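Local coordinates for protein carboxypeptidase A inhibitor (Ascaris suum, PDB 3FJU) that inhibits carboxypeptidase A as a small, secreted metalloprotease inhibitor cross-braced by five disulfides, at residues B[22-27]-B[38-43]; B[30-35]-B[58-63]; B[2-7]-B[14-19]. All blocks are in the same frame, centred on the assembly; numbering follows the deposited sequence.

Contact 1: B[22-27]-B[38-43]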
ATOM      1  N   ILE B  22     -12.932  -8.147 -27.696  1.00 12.02           N
ATOM      2  CA  ILE B  22     -14.070  -8.867 -27.149  1.00 11.75           C
ATOM      3  C   ILE B  22     -15.304  -7.982 -27.185  1.00 11.35           C
ATOM      4  O   ILE B  22     -15.223  -6.744 -27.166  1.00 11.84           O
ATOM      5  CB  ILE B  22     -13.853  -9.393 -25.696  1.00 11.47           C
ATOM      6  CG1 ILE B  22     -13.881  -8.242 -24.674  1.00 11.08           C
ATOM      7  CG2 ILE B  22     -12.557 -10.215 -25.599  1.00 12.51           C
ATOM      8  CD1 ILE B  22     -14.156  -8.685 -23.223  1.00 11.00           C
ATOM      9  N   CYS B  23     -16.448  -8.647 -27.244  1.00 11.33           N
ATOM     10  CA  CYS B  23     -17.736  -7.970 -27.209  1.00 11.79           C
ATOM     11  C   CYS B  23     -18.097  -7.620 -25.774  1.00 11.66           C
ATOM     12  O   CYS B  23     -17.834  -8.396 -24.835  1.00 12.22           O
ATOM     13  CB  CYS B  23     -18.800  -8.891 -27.802  1.00 12.11           C
ATOM     14  SG  CYS B  23     -18.543  -9.262 -29.529  1.00 14.02           S
ATOM     15  N   SER B  24     -18.697  -6.448 -25.597  1.00 11.57           N
ATOM     16  CA  SER B  24     -19.139  -5.985 -24.284  1.00 12.03           C
ATOM     17  C   SER B  24     -20.306  -5.017 -24.460  1.00 11.79           C
ATOM     18  O   SER B  24     -20.429  -4.356 -25.499  1.00 11.22           O
ATOM     19  CB  SER B  24     -17.995  -5.272 -23.554  1.00 12.93           C
ATOM     20  OG  SER B  24     -18.471  -4.636 -22.388  1.00 16.37           O
ATOM     21  N   THR B  25     -21.155  -4.933 -23.439  1.00 12.64           N
ATOM     22  CA  THR B  25     -22.223  -3.945 -23.447  1.00 12.93           C
ATOM     23  C   THR B  25     -21.626  -2.551 -23.325  1.00 13.23           C
ATOM     24  O   THR B  25     -20.515  -2.354 -22.775  1.00 13.19           O
ATOM     25  CB  THR B  25     -23.236  -4.162 -22.297  1.00 13.07           C
ATOM     26  OG1 THR B  25     -22.581  -3.999 -21.032  1.00 14.28           O
ATOM     27  CG2 THR B  25     -23.843  -5.540 -22.381  1.00 14.25           C
ATOM     28  N   ILE B  26     -22.344  -1.579 -23.862  1.00 13.62           N
ATOM     29  CA  ILE B  26     -21.946  -0.199 -23.676  1.00 13.41           C
ATOM     30  C   ILE B  26     -21.866   0.154 -22.184  1.00 13.36           C
ATOM     31  O   ILE B  26     -20.943   0.874 -21.759  1.00 13.89           O
ATOM     32  CB  ILE B  26     -22.854   0.766 -24.454  1.00 13.92           C
ATOM     33  CG1 ILE B  26     -22.607   0.608 -25.951  1.00 14.17           C
ATOM     34  CG2 ILE B  26     -22.601   2.212 -24.030  1.00 14.32           C
ATOM     35  CD1 ILE B  26     -23.773   1.144 -26.830  1.00 15.78           C
ATOM     36  N   VAL B  27     -22.815  -0.349 -21.395  1.00 14.03           N
ATOM     37  CA  VAL B  27     -22.842  -0.058 -19.957  1.00 13.36           C
ATOM     38  C   VAL B  27     -21.544  -0.525 -19.304  1.00 13.03           C
ATOM     39  O   VAL B  27     -20.938   0.228 -18.536  1.00 12.66           O
ATOM     40  CB  VAL B  27     -24.080  -0.633 -19.252  1.00 13.91           C
ATOM     41  CG1 VAL B  27     -23.900  -0.591 -17.734  1.00 14.51           C
ATOM     42  CG2 VAL B  27     -25.310   0.173 -19.652  1.00 14.30           C
ATOM     43  N   THR B  38     -10.126   1.682 -17.540  1.00 10.18           N
ATOM     44  CA  THR B  38      -9.696   0.455 -18.165  1.00 10.41           C
ATOM     45  C   THR B  38     -10.807  -0.141 -19.032  1.00 11.12           C
ATOM     46  O   THR B  38     -11.813   0.520 -19.296  1.00 12.05           O
ATOM     47  CB  THR B  38      -9.247  -0.546 -17.086  1.00  9.91           C
ATOM     48  OG1 THR B  38      -8.527  -1.620 -17.690  1.00  9.46           O
ATOM     49  CG2 THR B  38     -10.442  -1.071 -16.266  1.00 10.23           C
ATOM     50  N   ILE B  39     -10.605  -1.385 -19.457  1.00 10.17           N
ATOM     51  CA  ILE B  39     -11.518  -2.061 -20.387  1.00 11.16           C
ATOM     52  C   ILE B  39     -12.185  -3.253 -19.719  1.00 10.90           C
ATOM     53  O   ILE B  39     -11.685  -3.768 -18.715  1.00 11.33           O
ATOM     54  CB  ILE B  39     -10.772  -2.529 -21.672  1.00 10.67           C
ATOM     55  CG1 ILE B  39      -9.707  -3.595 -21.332  1.00 11.59           C
ATOM     56  CG2 ILE B  39     -10.198  -1.299 -22.423  1.00 13.29           C
ATOM     57  CD1 ILE B  39      -8.860  -4.110 -22.528  1.00 11.70           C
ATOM     58  N   PRO B  40     -13.332  -3.693 -20.263  1.00 10.62           N
ATOM     59  CA  PRO B  40     -14.000  -4.878 -19.729  1.00 10.13           C
ATOM     60  C   PRO B  40     -13.281  -6.169 -20.081  1.00 10.65           C
ATOM     61  O   PRO B  40     -12.473  -6.224 -21.021  1.00 11.02           O
ATOM     62  CB  PRO B  40     -15.357  -4.881 -20.457  1.00 10.69           C
ATOM     63  CG  PRO B  40     -15.499  -3.566 -21.056  1.00 11.09           C
ATOM     64  CD  PRO B  40     -14.111  -3.094 -21.354  1.00 11.09           C
ATOM     65  N   CYS B  41     -13.633  -7.220 -19.352  1.00 10.51           N
ATOM     66  CA  CYS B  41     -13.099  -8.542 -19.589  1.00 11.00           C
ATOM     67  C   CYS B  41     -14.085  -9.566 -19.047  1.00 11.33           C
ATOM     68  O   CYS B  41     -14.931  -9.255 -18.191  1.00 11.34           O
ATOM     69  CB  CYS B  41     -11.752  -8.706 -18.886  1.00 10.91           C
ATOM     70  SG  CYS B  41     -11.810  -8.202 -17.125  1.00 11.65           S
ATOM     71  N   LYS B  42     -13.943 -10.796 -19.531  1.00 12.65           N
ATOM     72  CA  LYS B  42     -14.701 -11.940 -19.027  1.00 13.91           C
ATOM     73  C   LYS B  42     -13.819 -12.853 -18.195  1.00 14.19           C
ATOM     74  O   LYS B  42     -14.309 -13.504 -17.263  1.00 16.08           O
ATOM     75  CB  LYS B  42     -15.321 -12.712 -20.193  1.00 14.58           C
ATOM     76  CG  LYS B  42     -16.222 -11.895 -21.100  1.00 17.41           C
ATOM     77  CD  LYS B  42     -17.490 -11.449 -20.407  1.00 20.79           C
ATOM     78  CE  LYS B  42     -18.624 -11.308 -21.424  1.00 22.47           C
ATOM     79  NZ  LYS B  42     -19.581 -10.276 -20.980  1.00 22.76           N
ATOM     80  N   SER B  43     -12.527 -12.903 -18.540  1.00 14.65           N
ATOM     81  CA  SER B  43     -11.534 -13.648 -17.759  1.00 14.25           C
ATOM     82  C   SER B  43     -10.163 -13.004 -17.873  1.00 13.63           C
ATOM     83  O   SER B  43      -9.975 -12.083 -18.675  1.00 13.35           O
ATOM     84  CB  SER B  43     -11.453 -15.107 -18.231  1.00 14.54           C
ATOM     85  OG  SER B  43     -10.843 -15.200 -19.503  1.00 15.84           O
TER
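I22 and S24 face C41 and P40 across two segments of the chain that run in roughly opposite directions, at a slant, with CA atoms 7.6 Å apart for I22 and C41 and 7.0 Å apart for S24 and P40; no hydrogen bond joins the two segments. Strand 22-24, which leads through the N-cap residue T25 into helix 26-36, meets the irregular loop that follows that helix. The contact is made mainly by the side chains of I22 and S24, the first against loop backbone, the second against the proline ring.

I22 makes one half of the contact with a single methyl. Its CG1 stands between the backbone N and the carbonyl carbon (chi1 73°), and the extended continuation carries CD1 to the loop backbone at P40 and C41. There CD1 lies 3.7 Å from P40 O and 3.8 Å from C41 CA. K42 N is also near CD1, at 4.3 Å. The polar atoms beside the methyl are engaged elsewhere: P40 O is bonded to N20 ND2, and K42 N to D46 OD2.

S24 supplies the other half. With its OG anti to the backbone N (chi1 170°), the hydroxyl reaches the CB-CG side of the proline ring. S24 OG approaches P40 CG to 3.4 Å and P40 CB to 3.7 Å. The ring is buried, and V17, I29 and C32 also pack on it, so strand 15-17 and helix 26-36 help to enclose it.

The absence of polar bonds between the segments is consistent with a buried junction that rests on van der Waals packing, its position set by the links around it: C23 to C10 and C41 to C56 as disulfides, S24 to K15 and C41 to G59 through backbone hydrogen bonds.

Contact 2: B[30-35]-B[58-63]. Unlike the reference sequence in segment 58-63: G59 (reference Leu), C60 (reference Pro), C61 (reference Trp), W62 (reference Gly), D63 (reference Leu). With ZN (zinc ion), chain C.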
ATOM      1  N   GLN B  30     -18.598   1.661 -20.516  1.00 12.12           N
ATOM      2  CA  GLN B  30     -18.674   2.901 -19.746  1.00 13.71           C
ATOM      3  C   GLN B  30     -18.204   2.740 -18.300  1.00 13.55           C
ATOM      4  O   GLN B  30     -17.433   3.582 -17.806  1.00 13.85           O
ATOM      5  CB  GLN B  30     -20.095   3.456 -19.770  1.00 13.99           C
ATOM      6  CG  GLN B  30     -20.453   4.128 -21.077  1.00 18.54           C
ATOM      7  CD  GLN B  30     -21.966   4.413 -21.253  1.00 22.19           C
ATOM      8  OE1 GLN B  30     -22.354   5.140 -22.175  1.00 26.21           O
ATOM      9  NE2 GLN B  30     -22.816   3.840 -20.381  1.00 24.62           N
ATOM     10  N   ARG B  31     -18.660   1.678 -17.628  1.00 13.23           N
ATOM     11  CA  ARG B  31     -18.309   1.471 -16.213  1.00 12.77           C
ATOM     12  C   ARG B  31     -16.809   1.246 -16.046  1.00 12.68           C
ATOM     13  O   ARG B  31     -16.189   1.833 -15.154  1.00 13.05           O
ATOM     14  CB  ARG B  31     -19.096   0.308 -15.601  1.00 12.81           C
ATOM     15  CG  ARG B  31     -18.830   0.063 -14.132  1.00 13.21           C
ATOM     16  CD  ARG B  31     -19.570  -1.142 -13.595  1.00 13.36           C
ATOM     17  NE  ARG B  31     -19.077  -2.396 -14.171  1.00 13.19           N
ATOM     18  CZ  ARG B  31     -17.993  -3.060 -13.766  1.00 13.87           C
ATOM     19  NH1 ARG B  31     -17.229  -2.605 -12.775  1.00 14.53           N
ATOM     20  NH2 ARG B  31     -17.659  -4.182 -14.376  1.00 14.28           N
ATOM     21  N   CYS B  32     -16.225   0.387 -16.880  1.00 11.96           N
ATOM     22  CA  CYS B  32     -14.803   0.085 -16.702  1.00 11.45           C
ATOM     23  C   CYS B  32     -13.940   1.322 -16.951  1.00 11.78           C
ATOM     24  O   CYS B  32     -12.948   1.525 -16.262  1.00 11.99           O
ATOM     25  CB  CYS B  32     -14.360  -1.091 -17.561  1.00 11.75           C
ATOM     26  SG  CYS B  32     -15.097  -2.660 -17.040  1.00 11.85           S
ATOM     27  N   GLU B  33     -14.349   2.158 -17.900  1.00 11.87           N
ATOM     28  CA  GLU B  33     -13.619   3.382 -18.225  1.00 13.38           C
ATOM     29  C   GLU B  33     -13.784   4.436 -17.125  1.00 13.22           C
ATOM     30  O   GLU B  33     -12.798   5.084 -16.688  1.00 13.19           O
ATOM     31  CB  GLU B  33     -14.122   3.926 -19.565  1.00 13.57           C
ATOM     32  CG  GLU B  33     -13.309   5.090 -20.116  1.00 17.34           C
ATOM     33  CD  GLU B  33     -13.864   5.595 -21.447  1.00 22.36           C
ATOM     34  OE1 GLU B  33     -15.095   5.775 -21.541  1.00 25.23           O
ATOM     35  OE2 GLU B  33     -13.080   5.812 -22.399  1.00 26.46           O
ATOM     36  N   LYS B  34     -15.021   4.613 -16.673  1.00 13.04           N
ATOM     37  CA  LYS B  34     -15.322   5.635 -15.666  1.00 13.52           C
ATOM     38  C   LYS B  34     -14.798   5.299 -14.277  1.00 13.16           C
ATOM     39  O   LYS B  34     -14.211   6.173 -13.617  1.00 13.47           O
ATOM     40  CB  LYS B  34     -16.829   5.927 -15.636  1.00 14.64           C
ATOM     41  CG  LYS B  34     -17.308   6.592 -16.927  1.00 17.82           C
ATOM     42  CD  LYS B  34     -16.380   7.726 -17.345  1.00 21.22           C
ATOM     43  CE  LYS B  34     -15.982   7.610 -18.807  1.00 23.20           C
ATOM     44  NZ  LYS B  34     -14.909   8.567 -19.178  1.00 26.05           N
ATOM     45  N   GLU B  35     -15.010   4.060 -13.838  1.00 12.81           N
ATOM     46  CA  GLU B  35     -14.673   3.653 -12.476  1.00 13.60           C
ATOM     47  C   GLU B  35     -13.204   3.315 -12.350  1.00 12.67           C
ATOM     48  O   GLU B  35     -12.625   3.483 -11.264  1.00 12.55           O
ATOM     49  CB  GLU B  35     -15.497   2.440 -12.001  1.00 14.74           C
ATOM     50  CG  GLU B  35     -17.003   2.658 -11.822  1.00 17.86           C
ATOM     51  CD  GLU B  35     -17.747   1.444 -11.194  1.00 21.03           C
ATOM     52  OE1 GLU B  35     -17.245   0.272 -11.154  1.00 20.20           O
ATOM     53  OE2 GLU B  35     -18.878   1.670 -10.731  1.00 24.53           O
ATOM     54  N   LYS B  58     -13.957  -8.384 -11.333  1.00 12.15           N
ATOM     55  CA  LYS B  58     -15.249  -7.705 -11.319  1.00 12.39           C
ATOM     56  C   LYS B  58     -15.571  -7.021 -12.658  1.00 11.95           C
ATOM     57  O   LYS B  58     -16.030  -5.879 -12.720  1.00 13.11           O
ATOM     58  CB  LYS B  58     -15.324  -6.755 -10.134  1.00 13.54           C
ATOM     59  CG  LYS B  58     -15.305  -7.556  -8.840  1.00 13.71           C
ATOM     60  CD  LYS B  58     -15.567  -6.714  -7.632  1.00 16.87           C
ATOM     61  CE  LYS B  58     -14.320  -5.989  -7.182  1.00 17.31           C
ATOM     62  NZ  LYS B  58     -14.308  -5.905  -5.698  1.00 18.09           N
ATOM     63  N   GLY B  59     -15.270  -7.743 -13.720  1.00 11.82           N
ATOM     64  CA  GLY B  59     -15.666  -7.356 -15.066  1.00 11.11           C
ATOM     65  C   GLY B  59     -14.765  -6.370 -15.787  1.00 10.69           C
ATOM     66  O   GLY B  59     -15.052  -6.023 -16.934  1.00 10.31           O
ATOM     67  N   CYS B  60     -13.689  -5.911 -15.130  1.00 10.45           N
ATOM     68  CA  CYS B  60     -12.713  -4.993 -15.755  1.00 10.57           C
ATOM     69  C   CYS B  60     -11.257  -5.459 -15.580  1.00 10.08           C
ATOM     70  O   CYS B  60     -10.953  -6.203 -14.648  1.00  9.89           O
ATOM     71  CB  CYS B  60     -12.849  -3.590 -15.145  1.00 10.33           C
ATOM     72  SG  CYS B  60     -14.557  -2.907 -15.096  1.00 11.83           S
ATOM     73  N   CYS B  61     -10.362  -5.014 -16.468  1.00  9.35           N
ATOM     74  CA  CYS B  61      -8.929  -5.339 -16.359  1.00  9.01           C
ATOM     75  C   CYS B  61      -8.249  -4.473 -15.310  1.00  9.28           C
ATOM     76  O   CYS B  61      -8.008  -3.295 -15.547  1.00  8.94           O
ATOM     77  CB  CYS B  61      -8.219  -5.167 -17.704  1.00  8.79           C
ATOM     78  SG  CYS B  61      -8.720  -6.413 -18.931  1.00 10.67           S
ATOM     79  N   TRP B  62      -7.976  -5.070 -14.153  1.00  8.83           N
ATOM     80  CA  TRP B  62      -7.377  -4.370 -12.993  1.00  9.02           C
ATOM     81  C   TRP B  62      -5.877  -4.570 -12.908  1.00  8.49           C
ATOM     82  O   TRP B  62      -5.351  -5.601 -13.313  1.00  8.34           O
ATOM     83  CB  TRP B  62      -7.954  -4.965 -11.700  1.00  8.85           C
ATOM     84  CG  TRP B  62      -9.326  -4.459 -11.288  1.00  9.59           C
ATOM     85  CD1 TRP B  62     -10.438  -4.261 -12.086  1.00  9.40           C
ATOM     86  CD2 TRP B  62      -9.725  -4.138  -9.964  1.00  9.21           C
ATOM     87  NE1 TRP B  62     -11.484  -3.820 -11.322  1.00 10.20           N
ATOM     88  CE2 TRP B  62     -11.074  -3.734 -10.016  1.00 10.21           C
ATOM     89  CE3 TRP B  62      -9.058  -4.135  -8.722  1.00 10.79           C
ATOM     90  CZ2 TRP B  62     -11.781  -3.346  -8.871  1.00  9.62           C
ATOM     91  CZ3 TRP B  62      -9.758  -3.755  -7.585  1.00 11.96           C
ATOM     92  CH2 TRP B  62     -11.109  -3.362  -7.666  1.00 10.76           C
ATOM     93  N   ASP B  63      -5.184  -3.584 -12.347  1.00  7.65           N
ATOM     94  CA  ASP B  63      -3.826  -3.833 -11.872  1.00  7.84           C
ATOM     95  C   ASP B  63      -3.829  -4.606 -10.557  1.00  7.83           C
ATOM     96  O   ASP B  63      -4.836  -4.632  -9.837  1.00  8.22           O
ATOM     97  CB  ASP B  63      -3.098  -2.503 -11.638  1.00  8.27           C
ATOM     98  CG  ASP B  63      -2.539  -1.912 -12.922  1.00  9.36           C
ATOM     99  OD1 ASP B  63      -1.783  -2.631 -13.586  1.00  8.72           O
ATOM    100  OD2 ASP B  63      -2.803  -0.720 -13.249  1.00  9.76           O
TER
HETATM  101 ZN    ZN C 504     -15.609  -0.877  -9.528  0.90 32.25          ZN
HETATM  102  O   HOH W   1     -14.338  -3.703 -11.929  1.00 13.63           O
HETATM  103  O   HOH W   2     -15.283   1.396  -8.375  1.00 26.32           O
HETATM  104  O   HOH W   3     -15.725  -3.006  -9.290  1.00 15.81           O
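C32 on helix 26-36 and C60 on the second strand of the hairpin 55-57/60-62 bring the two backbones closest, their CA atoms 5.6 Å apart. The hairpin turns through K58 and G59, whose backbone angles (phi positive at both, psi moderately positive at K58 and close to zero at G59) fit a type I' turn, and this turn lies alongside the helix.

A disulfide makes the covalent link. C32 SG and C60 SG are 2.0 Å apart, with a left-handed twist about the S-S bond (chi3 -82°).

R31, one residue earlier, reaches the turn itself. Its chain leaves the helix extended and bends at chi3 (67°), which brings the guanidinium over to the K58 carbonyl. R31 NH2 donates to K58 O at 2.9 Å, the N-H...O angle being 147° and the oxygen tilted out of the guanidinium plane. C60 SG lies obliquely to the same group, 3.4 Å from R31 NH2. Further partners fix its rotation: E28 forms a salt bridge with NH2, and R31 NH1 makes a weak, charged hydrogen bond of 3.3 Å with E35 OE1 in the guanidinium plane. A water accepts from R31 NH1 and donates to K58 O, so helix and turn are joined a second time.

E35 OE1 also binds zinc, at 2.6 Å; H36 and two waters are its other ligands. R31 thus adjoins the metal site through the oxygen it shares with the ion.

K58, W62 and D63 also touch another protein chain of the assembly, D63 OD2 by a hydrogen bond to an aromatic side chain.

The water between R31 and K58 also accepts from W62 NE1, 2.9 Å away and in the plane of the indole.

Contact 3: B[2-7]-B[14-19]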
ATOM      1  N   ARG B   2     -17.243 -13.471 -26.306  1.00 15.14           N
ATOM      2  CA  ARG B   2     -17.387 -13.509 -27.743  1.00 14.37           C
ATOM      3  C   ARG B   2     -16.334 -12.603 -28.335  1.00 14.25           C
ATOM      4  O   ARG B   2     -16.260 -11.421 -28.004  1.00 14.39           O
ATOM      5  CB  ARG B   2     -18.796 -13.058 -28.159  1.00 14.16           C
ATOM      6  CG  ARG B   2     -18.995 -12.991 -29.654  1.00 15.90           C
ATOM      7  CD  ARG B   2     -20.375 -12.467 -29.984  1.00 19.90           C
ATOM      8  NE  ARG B   2     -21.313 -13.569 -29.998  1.00 23.98           N
ATOM      9  CZ  ARG B   2     -21.836 -14.075 -31.109  1.00 24.99           C
ATOM     10  NH1 ARG B   2     -21.543 -13.539 -32.291  1.00 27.69           N
ATOM     11  NH2 ARG B   2     -22.679 -15.093 -31.035  1.00 25.92           N
ATOM     12  N   LYS B   3     -15.494 -13.176 -29.191  1.00 13.63           N
ATOM     13  CA  LYS B   3     -14.449 -12.431 -29.879  1.00 13.76           C
ATOM     14  C   LYS B   3     -15.020 -11.674 -31.072  1.00 13.85           C
ATOM     15  O   LYS B   3     -16.065 -12.072 -31.651  1.00 14.53           O
ATOM     16  CB  LYS B   3     -13.344 -13.388 -30.329  1.00 14.65           C
ATOM     17  CG  LYS B   3     -12.665 -14.137 -29.191  1.00 14.83           C
ATOM     18  CD  LYS B   3     -11.824 -13.208 -28.309  1.00 16.17           C
ATOM     19  CE  LYS B   3     -10.625 -12.619 -29.054  1.00 16.56           C
ATOM     20  NZ  LYS B   3      -9.987 -11.520 -28.280  1.00 15.74           N
ATOM     21  N   CYS B   4     -14.330 -10.598 -31.450  1.00 13.00           N
ATOM     22  CA  CYS B   4     -14.812  -9.700 -32.505  1.00 13.30           C
ATOM     23  C   CYS B   4     -13.653  -8.936 -33.127  1.00 13.59           C
ATOM     24  O   CYS B   4     -12.566  -8.828 -32.529  1.00 14.67           O
ATOM     25  CB  CYS B   4     -15.827  -8.694 -31.920  1.00 12.97           C
ATOM     26  SG  CYS B   4     -15.160  -7.741 -30.524  1.00 14.44           S
ATOM     27  N   LEU B   5     -13.901  -8.399 -34.320  1.00 14.90           N
ATOM     28  CA  LEU B   5     -12.997  -7.455 -34.977  1.00 14.97           C
ATOM     29  C   LEU B   5     -13.697  -6.119 -35.224  1.00 15.04           C
ATOM     30  O   LEU B   5     -13.032  -5.082 -35.362  1.00 15.83           O
ATOM     31  CB  LEU B   5     -12.435  -8.037 -36.279  1.00 15.04           C
ATOM     32  CG  LEU B   5     -11.645  -9.356 -36.207  1.00 16.35           C
ATOM     33  CD1 LEU B   5     -11.316  -9.842 -37.610  1.00 18.63           C
ATOM     34  CD2 LEU B   5     -10.384  -9.224 -35.362  1.00 18.00           C
ATOM     35  N   SER B   6     -15.031  -6.156 -35.294  1.00 15.50           N
ATOM     36  CA  SER B   6     -15.858  -4.964 -35.409  1.00 15.53           C
ATOM     37  C   SER B   6     -17.194  -5.228 -34.706  1.00 14.46           C
ATOM     38  O   SER B   6     -17.517  -6.380 -34.370  1.00 14.96           O
ATOM     39  CB  SER B   6     -16.082  -4.584 -36.883  1.00 16.05           C
ATOM     40  OG  SER B   6     -16.983  -5.467 -37.534  1.00 19.58           O
ATOM     41  N   ASP B   7     -17.981  -4.170 -34.543  1.00 14.70           N
ATOM     42  CA  ASP B   7     -19.242  -4.225 -33.810  1.00 15.27           C
ATOM     43  C   ASP B   7     -20.241  -5.206 -34.422  1.00 15.35           C
ATOM     44  O   ASP B   7     -21.131  -5.749 -33.700  1.00 16.48           O
ATOM     45  CB  ASP B   7     -19.893  -2.846 -33.709  1.00 15.69           C
ATOM     46  CG  ASP B   7     -19.080  -1.849 -32.878  1.00 17.80           C
ATOM     47  OD1 ASP B   7     -18.054  -2.229 -32.247  1.00 18.89           O
ATOM     48  OD2 ASP B   7     -19.469  -0.655 -32.881  1.00 22.03           O
ATOM     49  N   GLU B  14     -24.160  -5.340 -28.455  1.00 12.66           N
ATOM     50  CA  GLU B  14     -22.856  -5.160 -27.806  1.00 12.71           C
ATOM     51  C   GLU B  14     -21.863  -4.562 -28.787  1.00 12.80           C
ATOM     52  O   GLU B  14     -22.064  -4.623 -30.014  1.00 14.40           O
ATOM     53  CB  GLU B  14     -22.354  -6.493 -27.234  1.00 12.05           C
ATOM     54  CG  GLU B  14     -23.167  -6.939 -26.015  1.00 12.35           C
ATOM     55  CD  GLU B  14     -22.724  -8.258 -25.437  1.00 14.03           C
ATOM     56  OE1 GLU B  14     -21.692  -8.786 -25.900  1.00 13.03           O
ATOM     57  OE2 GLU B  14     -23.422  -8.765 -24.519  1.00 15.10           O
ATOM     58  N   LYS B  15     -20.821  -3.932 -28.250  1.00 12.94           N
ATOM     59  CA  LYS B  15     -19.781  -3.353 -29.102  1.00 12.77           C
ATOM     60  C   LYS B  15     -18.470  -4.125 -28.966  1.00 12.44           C
ATOM     61  O   LYS B  15     -18.220  -4.767 -27.940  1.00 12.21           O
ATOM     62  CB  LYS B  15     -19.585  -1.866 -28.796  1.00 13.65           C
ATOM     63  CG  LYS B  15     -20.859  -1.016 -28.820  1.00 15.88           C
ATOM     64  CD  LYS B  15     -21.636  -1.103 -30.146  1.00 18.21           C
ATOM     65  CE  LYS B  15     -22.833  -0.136 -30.146  1.00 20.63           C
ATOM     66  NZ  LYS B  15     -23.560  -0.091 -31.472  1.00 22.93           N
ATOM     67  N   CYS B  16     -17.648  -4.056 -30.013  1.00 12.54           N
ATOM     68  CA  CYS B  16     -16.319  -4.655 -30.005  1.00 12.76           C
ATOM     69  C   CYS B  16     -15.307  -3.740 -29.313  1.00 12.70           C
ATOM     70  O   CYS B  16     -15.055  -2.608 -29.758  1.00 13.04           O
ATOM     71  CB  CYS B  16     -15.849  -4.973 -31.420  1.00 13.38           C
ATOM     72  SG  CYS B  16     -14.419  -6.082 -31.408  1.00 15.83           S
ATOM     73  N   VAL B  17     -14.751  -4.227 -28.210  1.00 12.44           N
ATOM     74  CA  VAL B  17     -13.684  -3.507 -27.521  1.00 12.88           C
ATOM     75  C   VAL B  17     -12.390  -3.725 -28.312  1.00 12.87           C
ATOM     76  O   VAL B  17     -11.880  -4.849 -28.399  1.00 13.40           O
ATOM     77  CB  VAL B  17     -13.546  -3.967 -26.050  1.00 12.01           C
ATOM     78  CG1 VAL B  17     -12.436  -3.173 -25.342  1.00 13.62           C
ATOM     79  CG2 VAL B  17     -14.882  -3.766 -25.306  1.00 13.43           C
ATOM     80  N   GLN B  18     -11.842  -2.655 -28.879  1.00 13.85           N
ATOM     81  CA  GLN B  18     -10.710  -2.836 -29.789  1.00 14.70           C
ATOM     82  C   GLN B  18      -9.407  -3.240 -29.119  1.00 14.53           C
ATOM     83  O   GLN B  18      -8.609  -3.965 -29.718  1.00 15.34           O
ATOM     84  CB  GLN B  18     -10.518  -1.623 -30.696  1.00 15.40           C
ATOM     85  CG  GLN B  18     -11.590  -1.512 -31.800  1.00 17.55           C
ATOM     86  CD  GLN B  18     -11.582  -2.670 -32.793  1.00 19.77           C
ATOM     87  OE1 GLN B  18     -10.535  -3.239 -33.111  1.00 22.61           O
ATOM     88  NE2 GLN B  18     -12.762  -3.030 -33.277  1.00 20.94           N
ATOM     89  N   LYS B  19      -9.205  -2.813 -27.875  1.00 14.80           N
ATOM     90  CA  LYS B  19      -7.960  -3.124 -27.188  1.00 14.74           C
ATOM     91  C   LYS B  19      -7.770  -4.639 -27.004  1.00 13.99           C
ATOM     92  O   LYS B  19      -6.677  -5.176 -27.263  1.00 14.95           O
ATOM     93  CB  LYS B  19      -7.873  -2.375 -25.855  1.00 15.09           C
ATOM     94  CG  LYS B  19      -6.470  -2.009 -25.461  1.00 16.76           C
ATOM     95  CD  LYS B  19      -6.409  -1.118 -24.228  1.00 18.49           C
ATOM     96  CE  LYS B  19      -6.528   0.360 -24.551  1.00 20.24           C
ATOM     97  NZ  LYS B  19      -6.008   1.202 -23.426  1.00 20.28           N
TER
HETATM   98  O   HOH W   4     -23.636  -5.291 -32.009  1.00 26.43           O
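The covalent link comes from C4 and C16, whose SG atoms are 2.0 Å apart with a right-handed chi3 of 89°. C4 points its sulfur into the contact from between its backbone N and carbonyl carbon, whereas C16 SG extends anti to its own N (chi1 -166°).

Two direct hydrogen bonds flank the disulfide. C16 N donates to D7 OD1 at 2.9 Å, approaching from above the carboxylate plane. Q18 NE2 gives L5 O a nearly straight bond of 2.9 Å (172°); the oxygen lies in the Q18 amide plane, but the nitrogen stands well above the carbonyl plane of L5.

Residues 14-19 carry the first strand of the antiparallel hairpin 15-17/22-24, and the N-terminal loop packs against it; C10, between the two segments, is disulfide-bonded to C23 on the second strand.

Water adds a bridge, donating to D7 O and, at 2.6 Å, to E14 O.

The remaining contact is between D7 and K15. The lysine bends at chi2 and crosses the carboxylate obliquely, its CD 3.5 Å from D7 OD2. K15 NZ is 4.4 Å from D7 OD2, opposite in charge yet beyond salt-bridge distance.

From the N terminus, contact 3 comes first, closing the short loop between residues 7 and 14 and fixing it to the hairpin 15-17/22-24. It is complete before contact 1 opens on the second strand of that hairpin. Contact 1 closes a loop occupied almost wholly by helix 26-36. Contact 2 starts on this helix, inside that loop, and ends beyond it at 58-63, so contacts 1 and 2 cross. They also touch: I39 O lies 2.9 Å from C61 N, a probable hydrogen bond. Contacts 2 and 3, with centres about 16 Å apart, lie on opposite sides of the chain centre; contact 1, near it, sets the first hairpin against loop 38-43, which bonds to strand 60-62.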